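Local structure of Thiol:disulfide interchange protein (Klebsiella pneumoniae, 6DXN) at residues E122-A125 against E126-S129; I110-V113 against F114-L117. The protein probably acts as a periplasmic thiol:disulfide oxidoreductase of the DsbA type, a thioredoxin relative that introduces disulfide bonds into other proteins. One frame throughout, in Å; residues are numbered along the deposited sequence.

Contact 1: E122-A125 against E126-S129; sequences EKYA and EMQS
Y124 and Q128, one helical turn apart, make the tight side of this contact. The Q128 amide lies obliquely against the CD2-CE2 side of the phenol ring, its CD 3.6 Å from Y124 CE2, with the two planes 39° apart and the side chains crossing at nearly a right angle. Q128 OE1 comes 3.1 Å from A125 CA, while NE2 is hydrogen-bonded to E76 on helix 71-83, a bond that should help set the amide's rotation. Beside it the selenomethionine M127, bent at its third torsion (-57°), brings M127 CE to 3.6 Å from K123 O; Y124 and M127 both press on V80. At the boundary the aliphatic part of K123 crosses M127, K123 CE lying 3.9 Å from M127 SE. The other side is loose and faces solvent: it holds A125, S129 and the ends of K123 and E126. Main-chain bonds run through both sides, from E126 N to E122 O and from Q128 N to Y124 O (2.9 Å), and S129 OG adds a bond to A125 O, beside a weak one from S129 N. Such a split between buried and exposed faces typifies an amphipathic helix, here one in the helical part of a DsbA-like thioredoxin fold.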
# COMPACT_ATOMS: atom_id res chain seq x y z
N GLU A 122 24.31 -5.42 -8.49
CA GLU A 122 24.71 -4.39 -9.46
C GLU A 122 23.47 -3.82 -10.17
O GLU A 122 23.39 -2.61 -10.40
CB GLU A 122 25.67 -4.94 -10.52
CG GLU A 122 27.07 -5.25 -10.00
CD GLU A 122 27.18 -6.46 -9.10
OE1 GLU A 122 26.17 -7.17 -8.92
OE2 GLU A 122 28.29 -6.71 -8.60
N LYS A 123 22.52 -4.68 -10.52
CA LYS A 123 21.29 -4.23 -11.19
C LYS A 123 20.43 -3.46 -10.17
O LYS A 123 19.76 -2.48 -10.52
CB LYS A 123 20.53 -5.41 -11.81
CG LYS A 123 19.22 -5.06 -12.52
CD LYS A 123 19.34 -4.21 -13.78
CE LYS A 123 17.99 -3.87 -14.38
NZ LYS A 123 18.11 -3.10 -15.64
N TYR A 124 20.48 -3.88 -8.90
CA TYR A 124 19.68 -3.20 -7.87
C TYR A 124 20.22 -1.78 -7.66
O TYR A 124 19.44 -0.84 -7.50
CB TYR A 124 19.64 -4.00 -6.57
CG TYR A 124 18.70 -3.42 -5.56
CD1 TYR A 124 17.33 -3.65 -5.65
CD2 TYR A 124 19.15 -2.58 -4.55
CE1 TYR A 124 16.44 -3.08 -4.75
CE2 TYR A 124 18.27 -2.01 -3.64
CZ TYR A 124 16.91 -2.27 -3.74
OH TYR A 124 16.03 -1.72 -2.85
N ALA A 125 21.55 -1.64 -7.67
CA ALA A 125 22.20 -0.35 -7.50
C ALA A 125 21.87 0.56 -8.69
O ALA A 125 21.63 1.76 -8.52
CB ALA A 125 23.69 -0.55 -7.33
N GLU A 126 21.84 -0.03 -9.89
CA GLU A 126 21.53 0.70 -11.12
C GLU A 126 20.10 1.25 -11.04
O GLU A 126 19.85 2.40 -11.43
CB GLU A 126 21.72 -0.20 -12.34
CG GLU A 126 23.18 -0.53 -12.64
CD GLU A 126 23.38 -1.57 -13.73
OE1 GLU A 126 22.38 -2.05 -14.29
OE2 GLU A 126 24.55 -1.90 -14.02
N MSE A 127 19.17 0.44 -10.53
CA MSE A 127 17.76 0.83 -10.40
C MSE A 127 17.57 1.89 -9.34
O MSE A 127 16.76 2.80 -9.51
CB MSE A 127 16.90 -0.42 -10.18
CG MSE A 127 16.85 -1.18 -11.51
SE MSE A 127 15.65 -2.74 -11.49
CE MSE A 127 16.40 -3.77 -9.99
N GLN A 128 18.33 1.79 -8.24
CA GLN A 128 18.25 2.77 -7.16
C GLN A 128 18.49 4.19 -7.70
O GLN A 128 18.02 5.17 -7.11
CB GLN A 128 19.30 2.50 -6.08
CG GLN A 128 18.96 1.35 -5.15
CD GLN A 128 20.14 1.02 -4.27
OE1 GLN A 128 21.17 0.55 -4.74
NE2 GLN A 128 19.99 1.25 -2.97
N SER A 129 19.23 4.29 -8.81
CA SER A 129 19.61 5.57 -9.40
C SER A 129 18.54 6.09 -10.38
O SER A 129 18.36 7.30 -10.52
CB SER A 129 20.94 5.44 -10.11
OG SER A 129 21.91 4.85 -9.27

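Contact 2: I110-V113 against F114-L117; sequences IVKV and FNQL
I110 and F114 supply the apolar part of this turn of helix. The two side chains lie next to each other and point the same way, with the methyl CG2 of I110 3.9 Å from F114 CE1. F114 has its CG opposite the carbonyl carbon (chi1 -72°), which swings the ring back along the helix until CD1 comes 3.2 Å from I110 O; that oxygen sits at the ring's edge, near its plane, where the aromatic hydrogens carry a slight positive charge. V113 adds a looser apolar touch, CB to F114 CD1 at 4.3 Å.

Among the polar interactions, the regular helical bond runs from N115 N to V111 O, 3.1 Å long and lying in the carbonyl plane. The N115 amide group folds back over the same turn, its ND2 4.0 Å from V111 CG1, and ND2 is hydrogen-bonded to I119 O beyond the helix. Further on the regular pattern slackens: Q116 N is shared between weak bonds to K112 O and V113 O. In one of its two conformers the extended Q116 side chain also has its CG 3.1 Å from K112 O.

Seen within the fold, I110 and F114 face helix 71-83, where they meet A77 and V80 respectively, while V113 leans on V90 and L93 of helix 87-99. V111 and N115 turn to S121 of helix 121-129, whose Y124 meets the F114 ring edge-to-face. Helix 107-115 is thereby packed against helices 71-83, 87-99 and 121-129.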
# COMPACT_ATOMS: atom_id res chain seq x y z
N ILE A 110 17.86 -6.31 2.43
CA ILE A 110 16.73 -6.14 1.52
C ILE A 110 17.17 -6.53 0.11
O ILE A 110 16.41 -7.15 -0.63
CB ILE A 110 16.18 -4.70 1.58
CG1 ILE A 110 15.58 -4.38 2.96
CG2 ILE A 110 15.17 -4.48 0.47
CD1 ILE A 110 15.18 -2.93 3.16
N VAL A 111 18.42 -6.18 -0.24
CA VAL A 111 18.99 -6.48 -1.55
C VAL A 111 19.05 -8.00 -1.74
O VAL A 111 18.83 -8.48 -2.85
CB VAL A 111 20.38 -5.83 -1.73
CG1 VAL A 111 21.12 -6.40 -2.93
CG2 VAL A 111 20.29 -4.32 -1.83
N LYS A 112 19.32 -8.74 -0.65
CA LYS A 112 19.41 -10.20 -0.72
C LYS A 112 18.07 -10.79 -1.20
O LYS A 112 18.08 -11.79 -1.88
CB LYS A 112 19.87 -10.82 0.60
CG LYS A 112 21.32 -10.51 0.98
CD LYS A 112 21.89 -11.42 2.05
CE LYS A 112 21.07 -11.46 3.32
NZ LYS A 112 21.70 -12.32 4.35
N VAL A 113 16.95 -10.16 -0.86
CA VAL A 113 15.63 -10.67 -1.30
C VAL A 113 15.58 -10.62 -2.84
O VAL A 113 15.16 -11.59 -3.50
CB VAL A 113 14.46 -9.87 -0.68
CG1 VAL A 113 13.11 -10.34 -1.20
CG2 VAL A 113 14.48 -9.93 0.85
N PHE A 114 16.03 -9.50 -3.41
CA PHE A 114 16.02 -9.25 -4.86
C PHE A 114 16.96 -10.22 -5.59
O PHE A 114 16.68 -10.63 -6.72
CB PHE A 114 16.37 -7.78 -5.12
CG PHE A 114 15.29 -6.80 -4.74
CD1 PHE A 114 14.92 -6.62 -3.42
CD2 PHE A 114 14.66 -6.03 -5.71
CE1 PHE A 114 13.93 -5.71 -3.07
CE2 PHE A 114 13.67 -5.13 -5.37
CZ PHE A 114 13.31 -4.97 -4.05
N ASN A 115 18.06 -10.59 -4.93
CA ASN A 115 19.06 -11.52 -5.48
C ASN A 115 18.42 -12.89 -5.74
O ASN A 115 18.70 -13.53 -6.75
CB ASN A 115 20.25 -11.72 -4.54
CG ASN A 115 21.14 -10.50 -4.36
OD1 ASN A 115 21.80 -10.38 -3.34
ND2 ASN A 115 21.18 -9.62 -5.35
N GLN A 116 17.55 -13.31 -4.81
CA GLN A 116 16.85 -14.60 -4.86
C GLN A 116 15.84 -14.62 -6.01
O GLN A 116 15.38 -15.70 -6.41
CB GLN A 116 16.14 -14.83 -3.52
CG GLN A 116 17.08 -14.74 -2.33
CD GLN A 116 16.33 -14.55 -1.03
OE1 GLN A 116 15.14 -14.84 -0.92
NE2 GLN A 116 17.03 -14.03 -0.03
N LEU A 117 15.49 -13.43 -6.53
CA LEU A 117 14.53 -13.30 -7.64
C LEU A 117 15.25 -13.16 -8.99
O LEU A 117 14.60 -13.16 -10.04
CB LEU A 117 13.62 -12.10 -7.38
CG LEU A 117 12.75 -12.18 -6.12
CD1 LEU A 117 11.83 -10.97 -6.02
CD2 LEU A 117 11.94 -13.46 -6.09

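Overall arrangement
Followed from the N terminus, the chain passes through helices 71-83 and 87-99 before reaching contact 2 on helix 107-115; a short connection then leads to contact 1 on helix 121-129. Neither contact closes a loop, since each lies within one continuous stretch of chain, so the two stand in series and neither nests nor crosses. Their centres are 12 Å apart, and they meet directly where Y124 of contact 1 packs its CD2 against V111 CG2 of contact 2 at 3.4 Å. Helix 71-83 touches both, and helix 87-99 joins from the side of contact 2. The principle illustrated is that local contacts along each helix coexist with packing between helices.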